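Local structure of DegT/DnrJ/EryC1/StrS aminotransferase (Brucella abortus 2308, 4QGR) at residues F147-S152 with P285-G290; R273-L278 with S293-Y298. The protein probably binds pyridoxal phosphate and catalyses amino-group transfer, as a member of the DegT/DnrJ/EryC1/StrS aminotransferase family. One frame throughout, in Å; residues are numbered along the deposited sequence.

Interaction 1 of 2, residues F147-S152 with P285-G290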
loop_
_atom_site.group_PDB
_atom_site.type_symbol
_atom_site.label_atom_id
_atom_site.label_comp_id
_atom_site.label_asym_id
_atom_site.label_seq_id
_atom_site.Cartn_x
_atom_site.Cartn_y
_atom_site.Cartn_z
ATOM N N PHE A 147 -10.307 -2.403 20.190
ATOM C CA PHE A 147 -9.615 -3.374 21.087
ATOM C C PHE A 147 -10.079 -4.803 20.920
ATOM O O PHE A 147 -9.726 -5.670 21.719
ATOM C CB PHE A 147 -9.675 -2.967 22.589
ATOM C CG PHE A 147 -9.171 -1.555 22.871
ATOM C CD1 PHE A 147 -8.087 -1.009 22.185
ATOM C CD2 PHE A 147 -9.803 -0.778 23.802
ATOM C CE1 PHE A 147 -7.631 0.278 22.468
ATOM C CE2 PHE A 147 -9.328 0.532 24.097
ATOM C CZ PHE A 147 -8.233 1.052 23.428
ATOM N N GLY A 148 -10.866 -5.032 19.876
ATOM C CA GLY A 148 -11.383 -6.399 19.583
ATOM C C GLY A 148 -12.816 -6.649 19.880
ATOM O O GLY A 148 -13.344 -7.738 19.554
ATOM N N LEU A 149 -13.500 -5.645 20.452
ATOM C CA LEU A 149 -14.870 -5.785 20.914
ATOM C C LEU A 149 -15.836 -5.253 19.858
ATOM O O LEU A 149 -15.693 -4.101 19.440
ATOM C CB LEU A 149 -15.049 -4.975 22.190
ATOM C CG LEU A 149 -16.441 -4.995 22.878
ATOM C CD1 LEU A 149 -16.739 -6.398 23.324
ATOM C CD2 LEU A 149 -16.458 -3.994 24.038
ATOM N N ALA A 150 -16.826 -6.071 19.441
ATOM C CA ALA A 150 -17.718 -5.655 18.368
ATOM C C ALA A 150 -18.564 -4.445 18.788
ATOM O O ALA A 150 -19.074 -4.373 19.923
ATOM C CB ALA A 150 -18.646 -6.785 17.933
ATOM N N ALA A 151 -18.683 -3.505 17.867
ATOM C CA ALA A 151 -19.560 -2.337 18.032
ATOM C C ALA A 151 -21.042 -2.760 17.989
ATOM O O ALA A 151 -21.384 -3.929 17.707
ATOM C CB ALA A 151 -19.257 -1.305 16.948
ATOM N N SER A 152 -21.929 -1.798 18.207
ATOM C CA SER A 152 -23.351 -2.113 18.363
ATOM C C SER A 152 -24.079 -2.117 17.050
ATOM O O SER A 152 -24.814 -1.182 16.764
ATOM C CB SER A 152 -24.006 -1.151 19.333
ATOM O OG SER A 152 -23.498 -1.417 20.622
ATOM N N PRO A 285 -12.450 -4.055 31.437
ATOM C CA PRO A 285 -13.256 -4.209 30.242
ATOM C C PRO A 285 -14.150 -5.463 30.308
ATOM O O PRO A 285 -13.793 -6.530 29.836
ATOM C CB PRO A 285 -12.188 -4.295 29.142
ATOM C CG PRO A 285 -11.020 -4.978 29.816
ATOM C CD PRO A 285 -11.021 -4.406 31.205
ATOM N N GLU A 286 -15.338 -5.331 30.857
ATOM C CA GLU A 286 -16.264 -6.474 30.932
ATOM C C GLU A 286 -16.688 -6.971 29.537
ATOM O O GLU A 286 -16.839 -6.181 28.612
ATOM C CB GLU A 286 -17.505 -6.106 31.757
ATOM C CG GLU A 286 -17.210 -5.919 33.225
ATOM C CD GLU A 286 -17.142 -7.241 33.957
ATOM O OE1 GLU A 286 -18.079 -8.062 33.786
ATOM O OE2 GLU A 286 -16.162 -7.467 34.706
ATOM N N LEU A 287 -16.828 -8.282 29.400
ATOM C CA LEU A 287 -17.268 -8.896 28.169
ATOM C C LEU A 287 -18.763 -9.041 28.286
ATOM O O LEU A 287 -19.234 -9.781 29.124
ATOM C CB LEU A 287 -16.685 -10.287 28.006
ATOM C CG LEU A 287 -15.466 -10.471 27.152
ATOM C CD1 LEU A 287 -15.137 -11.958 27.181
ATOM C CD2 LEU A 287 -15.685 -9.958 25.718
ATOM N N PRO A 288 -19.513 -8.320 27.458
ATOM C CA PRO A 288 -20.965 -8.505 27.540
ATOM C C PRO A 288 -21.384 -9.919 27.124
ATOM O O PRO A 288 -20.708 -10.558 26.326
ATOM C CB PRO A 288 -21.523 -7.464 26.565
ATOM C CG PRO A 288 -20.401 -6.535 26.282
ATOM C CD PRO A 288 -19.133 -7.311 26.462
ATOM N N ALA A 289 -22.482 -10.407 27.709
ATOM C CA ALA A 289 -23.063 -11.701 27.323
ATOM C C ALA A 289 -23.084 -11.839 25.800
ATOM O O ALA A 289 -23.367 -10.869 25.152
ATOM C CB ALA A 289 -24.492 -11.803 27.869
ATOM N N GLY A 290 -22.819 -13.032 25.263
ATOM C CA GLY A 290 -22.903 -13.286 23.838
ATOM C C GLY A 290 -21.717 -12.793 23.006
ATOM O O GLY A 290 -21.716 -12.958 21.783
#

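Interaction 2 of 2, residues R273-L278 with S293-Y298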
loop_
_atom_site.group_PDB
_atom_site.type_symbol
_atom_site.label_atom_id
_atom_site.label_comp_id
_atom_site.label_asym_id
_atom_site.label_seq_id
_atom_site.Cartn_x
_atom_site.Cartn_y
_atom_site.Cartn_z
ATOM N N ARG A 273 -9.446 -13.715 33.521
ATOM C CA ARG A 273 -8.623 -13.774 34.726
ATOM C C ARG A 273 -8.195 -12.362 35.172
ATOM O O ARG A 273 -8.237 -12.061 36.378
ATOM C CB ARG A 273 -7.432 -14.713 34.540
ATOM C CG ARG A 273 -6.732 -15.087 35.837
ATOM C CD ARG A 273 -5.874 -16.318 35.599
ATOM N NE ARG A 273 -5.256 -16.771 36.843
ATOM C CZ ARG A 273 -4.040 -16.447 37.274
ATOM N NH1 ARG A 273 -3.226 -15.676 36.562
ATOM N NH2 ARG A 273 -3.609 -16.946 38.433
ATOM N N TYR A 274 -7.799 -11.492 34.249
ATOM C CA TYR A 274 -7.541 -10.104 34.644
ATOM C C TYR A 274 -8.802 -9.457 35.220
ATOM O O TYR A 274 -8.743 -8.748 36.235
ATOM C CB TYR A 274 -7.146 -9.252 33.446
ATOM C CG TYR A 274 -5.695 -9.157 33.011
ATOM C CD1 TYR A 274 -4.645 -8.900 33.920
ATOM C CD2 TYR A 274 -5.388 -9.201 31.645
ATOM C CE1 TYR A 274 -3.343 -8.741 33.477
ATOM C CE2 TYR A 274 -4.104 -9.036 31.183
ATOM C CZ TYR A 274 -3.073 -8.789 32.107
ATOM O OH TYR A 274 -1.807 -8.590 31.637
ATOM N N ASN A 275 -9.932 -9.636 34.535
ATOM C CA ASN A 275 -11.154 -8.911 34.932
ATOM C C ASN A 275 -11.555 -9.285 36.365
ATOM O O ASN A 275 -11.800 -8.391 37.173
ATOM C CB ASN A 275 -12.322 -9.159 33.968
ATOM C CG ASN A 275 -12.167 -8.400 32.639
ATOM O OD1 ASN A 275 -11.296 -7.531 32.479
ATOM N ND2 ASN A 275 -13.047 -8.696 31.703
ATOM N N GLU A 276 -11.554 -10.584 36.671
ATOM C CA GLU A 276 -11.962 -11.055 38.000
ATOM C C GLU A 276 -10.983 -10.604 39.082
ATOM O O GLU A 276 -11.387 -10.292 40.186
ATOM C CB GLU A 276 -12.157 -12.583 38.012
ATOM C CG GLU A 276 -13.371 -12.999 37.179
ATOM C CD GLU A 276 -14.677 -12.317 37.631
ATOM O OE1 GLU A 276 -14.955 -12.278 38.862
ATOM O OE2 GLU A 276 -15.431 -11.798 36.765
ATOM N N ALA A 277 -9.697 -10.499 38.751
ATOM C CA ALA A 277 -8.698 -10.177 39.764
ATOM C C ALA A 277 -8.577 -8.677 39.988
ATOM O O ALA A 277 -8.125 -8.248 41.058
ATOM C CB ALA A 277 -7.350 -10.764 39.371
ATOM N N LEU A 278 -8.955 -7.876 38.988
ATOM C CA LEU A 278 -8.691 -6.426 39.024
ATOM C C LEU A 278 -9.906 -5.534 39.219
ATOM O O LEU A 278 -9.759 -4.337 39.460
ATOM C CB LEU A 278 -7.964 -6.004 37.727
ATOM C CG LEU A 278 -6.526 -6.531 37.602
ATOM C CD1 LEU A 278 -5.992 -6.266 36.207
ATOM C CD2 LEU A 278 -5.621 -5.918 38.658
ATOM N N SER A 293 -14.370 -11.066 22.542
ATOM C CA SER A 293 -13.491 -10.041 21.992
ATOM C C SER A 293 -12.223 -10.682 21.413
ATOM O O SER A 293 -11.751 -11.730 21.903
ATOM C CB SER A 293 -13.080 -9.051 23.107
ATOM O OG SER A 293 -12.155 -8.103 22.567
ATOM N N ALA A 294 -11.668 -10.079 20.354
ATOM C CA ALA A 294 -10.359 -10.471 19.897
ATOM C C ALA A 294 -9.254 -10.016 20.860
ATOM O O ALA A 294 -8.145 -10.521 20.765
ATOM C CB ALA A 294 -10.077 -9.937 18.519
ATOM N N TRP A 295 -9.567 -9.125 21.819
ATOM C CA TRP A 295 -8.535 -8.625 22.769
ATOM C C TRP A 295 -7.273 -8.188 22.059
ATOM O O TRP A 295 -6.171 -8.519 22.483
ATOM C CB TRP A 295 -8.213 -9.665 23.843
ATOM C CG TRP A 295 -9.449 -9.957 24.696
ATOM C CD1 TRP A 295 -10.189 -11.094 24.696
ATOM C CD2 TRP A 295 -10.066 -9.069 25.600
ATOM N NE1 TRP A 295 -11.242 -10.979 25.569
ATOM C CE2 TRP A 295 -11.181 -9.730 26.139
ATOM C CE3 TRP A 295 -9.755 -7.785 26.065
ATOM C CZ2 TRP A 295 -12.007 -9.145 27.084
ATOM C CZ3 TRP A 295 -10.625 -7.186 26.995
ATOM C CH2 TRP A 295 -11.710 -7.870 27.502
ATOM N N ALA A 296 -7.414 -7.394 21.007
ATOM C CA ALA A 296 -6.262 -6.742 20.436
ATOM C C ALA A 296 -5.498 -5.984 21.498
ATOM O O ALA A 296 -4.265 -5.910 21.458
ATOM C CB ALA A 296 -6.699 -5.822 19.333
ATOM N N GLN A 297 -6.230 -5.390 22.445
ATOM C CA GLN A 297 -5.649 -4.793 23.645
ATOM C C GLN A 297 -6.553 -5.120 24.835
ATOM O O GLN A 297 -7.790 -5.276 24.674
ATOM C CB GLN A 297 -5.551 -3.244 23.556
ATOM C CG GLN A 297 -4.813 -2.761 22.312
ATOM C CD GLN A 297 -3.348 -3.072 22.277
ATOM O OE1 GLN A 297 -2.750 -3.362 23.312
ATOM N NE2 GLN A 297 -2.731 -2.954 21.067
ATOM N N TYR A 298 -5.950 -5.140 26.020
ATOM C CA TYR A 298 -6.658 -5.340 27.284
ATOM C C TYR A 298 -6.533 -4.006 28.011
ATOM O O TYR A 298 -5.462 -3.656 28.508
ATOM C CB TYR A 298 -6.077 -6.480 28.098
ATOM C CG TYR A 298 -6.841 -6.635 29.408
ATOM C CD1 TYR A 298 -6.476 -5.896 30.540
ATOM C CD2 TYR A 298 -7.987 -7.381 29.468
ATOM C CE1 TYR A 298 -7.217 -5.986 31.736
ATOM C CE2 TYR A 298 -8.740 -7.466 30.656
ATOM C CZ TYR A 298 -8.356 -6.741 31.768
ATOM O OH TYR A 298 -9.076 -6.818 32.954
#

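Interaction 1 of 2, residues F147-S152 with P285-G290
Leu-149 carries one side of this contact on a single methyl: its CD1 lies 4.1 Å from Pro-288 CD and 4.4 Å from Leu-287 CD2. The side chain points at the opposing loop from the outset, and with CG anti to the backbone N (chi1 -179°), beside the carbonyl carbon, CD1 comes to lie next to Leu-287 and Pro-288. The proline presents the CD corner of its ring, the atom next to its nitrogen, and crosses the leucine at a slant. Leu-287 starts out alongside the other loop and reaches the leucine with its end, through CD2. Both meetings are purely apolar.

The backbones stay well apart, with Leu-149 CA and Leu-287 CA, the nearest such pair, at 8.3 Å. The two segments bury just 87 Å² between them, more than half of it on Leu-149; what packing there is lies in this three-residue patch, a light contact near the surface. It loosens quickly toward solvent: Pro-288 and Glu-286 are exposed, and the side chain of Glu-286 starts out away from the 147-152 loop. On the other flank the chain runs into the protein interior through Phe-147 and Gly-148, both at positive phi and both buried.

This second side leads to the cofactor pocket, for Phe-147 N is hydrogen-bonded to OE1 of Gln-173, a residue that binds pyridoxal phosphate, and the Leu-149 side chain itself stands about 11 Å from the bound cofactor. Leu-287 is backed by Asp-268 and Arg-272 of helix 247-278. The contact thus joins the loop that opens the beta-alpha-beta connection from strand 137-141 through helix 153-163 to its parallel neighbour 166-170, to the loop that runs from helix 247-278 into strand 291-292.

Interaction 2 of 2, residues R273-L278 with S293-Y298
The side-chain amide of Asn-275 has a partner at each end: ND2 is hydrogen-bonded to the carbonyl O of Pro-285, and OD1 faces the hydroxyl of Tyr-298. OD1 is modelled only 2.4 Å from Tyr-298 OH, too short to be taken literally; a hydrogen bond from the hydroxyl is the likely reading. OD1 comes to the edge of the tyrosine ring, close to its plane, while the amide plane is turned 38° from that ring. Together the two partners would hold the buried amide in its rotation.

One residue earlier on the helix, Tyr-274 covers a face of the same ring. The two rings stack face to face with centroids 4.4 Å apart and planes inclined at 29°. The stack is offset, with Tyr-274 CD2, not the ring centre, over the middle of the Tyr-298 ring, 3.5 Å above its plane; Tyr-274 CB lies 3.3 Å from Tyr-298 CZ, near the hydroxyl end. CG anti to the backbone N (chi1 179°) extends the Tyr-298 ring from the chain toward the helix.

In fold terms, this is the last turn of the long helix 247-278 packing on the chain where it enters the antiparallel pair 298-301 and 353-356; Tyr-298 is joined to Leu-356 by backbone hydrogen bonding. The hydroxyl of Tyr-274 is hydrogen-bonded to the carbonyl O of Pro-357, just past that second strand, and its side chain also touches Ile-370 of helix 364-377.

Trp-295 adds a lighter touch, its CH2 lying 4.5 Å from Asn-275 ND2. Just before it the loop makes an ST turn, in which Trp-295 N donates to Ser-293 OG at 2.9 Å, and Ser-293 CB rests 3.6 Å above the indole plane, offset toward the rim.

Overall arrangement
Centred about 11 Å apart on the same side of the chain's centre, the two contacts alternate along the sequence: 147-152, 273-278, 285-290, then 293-298. They touch directly. Gly-148 O lies 3.0 Å from Ala-294 N, a probable hydrogen bond joining the first segment of interaction 1 to the second of interaction 2. Elsewhere, Pro-285 CG packs 3.5 Å from Tyr-298 CE2. The segment 285-290 therefore bridges helix 247-278, whose end carries interaction 2, and the loop 147-152 near the cofactor pocket. Together they connect a loop that follows strand 137-141 of the mixed sheet with the end of helix 247-278 and the 298-301 and 353-356 pair.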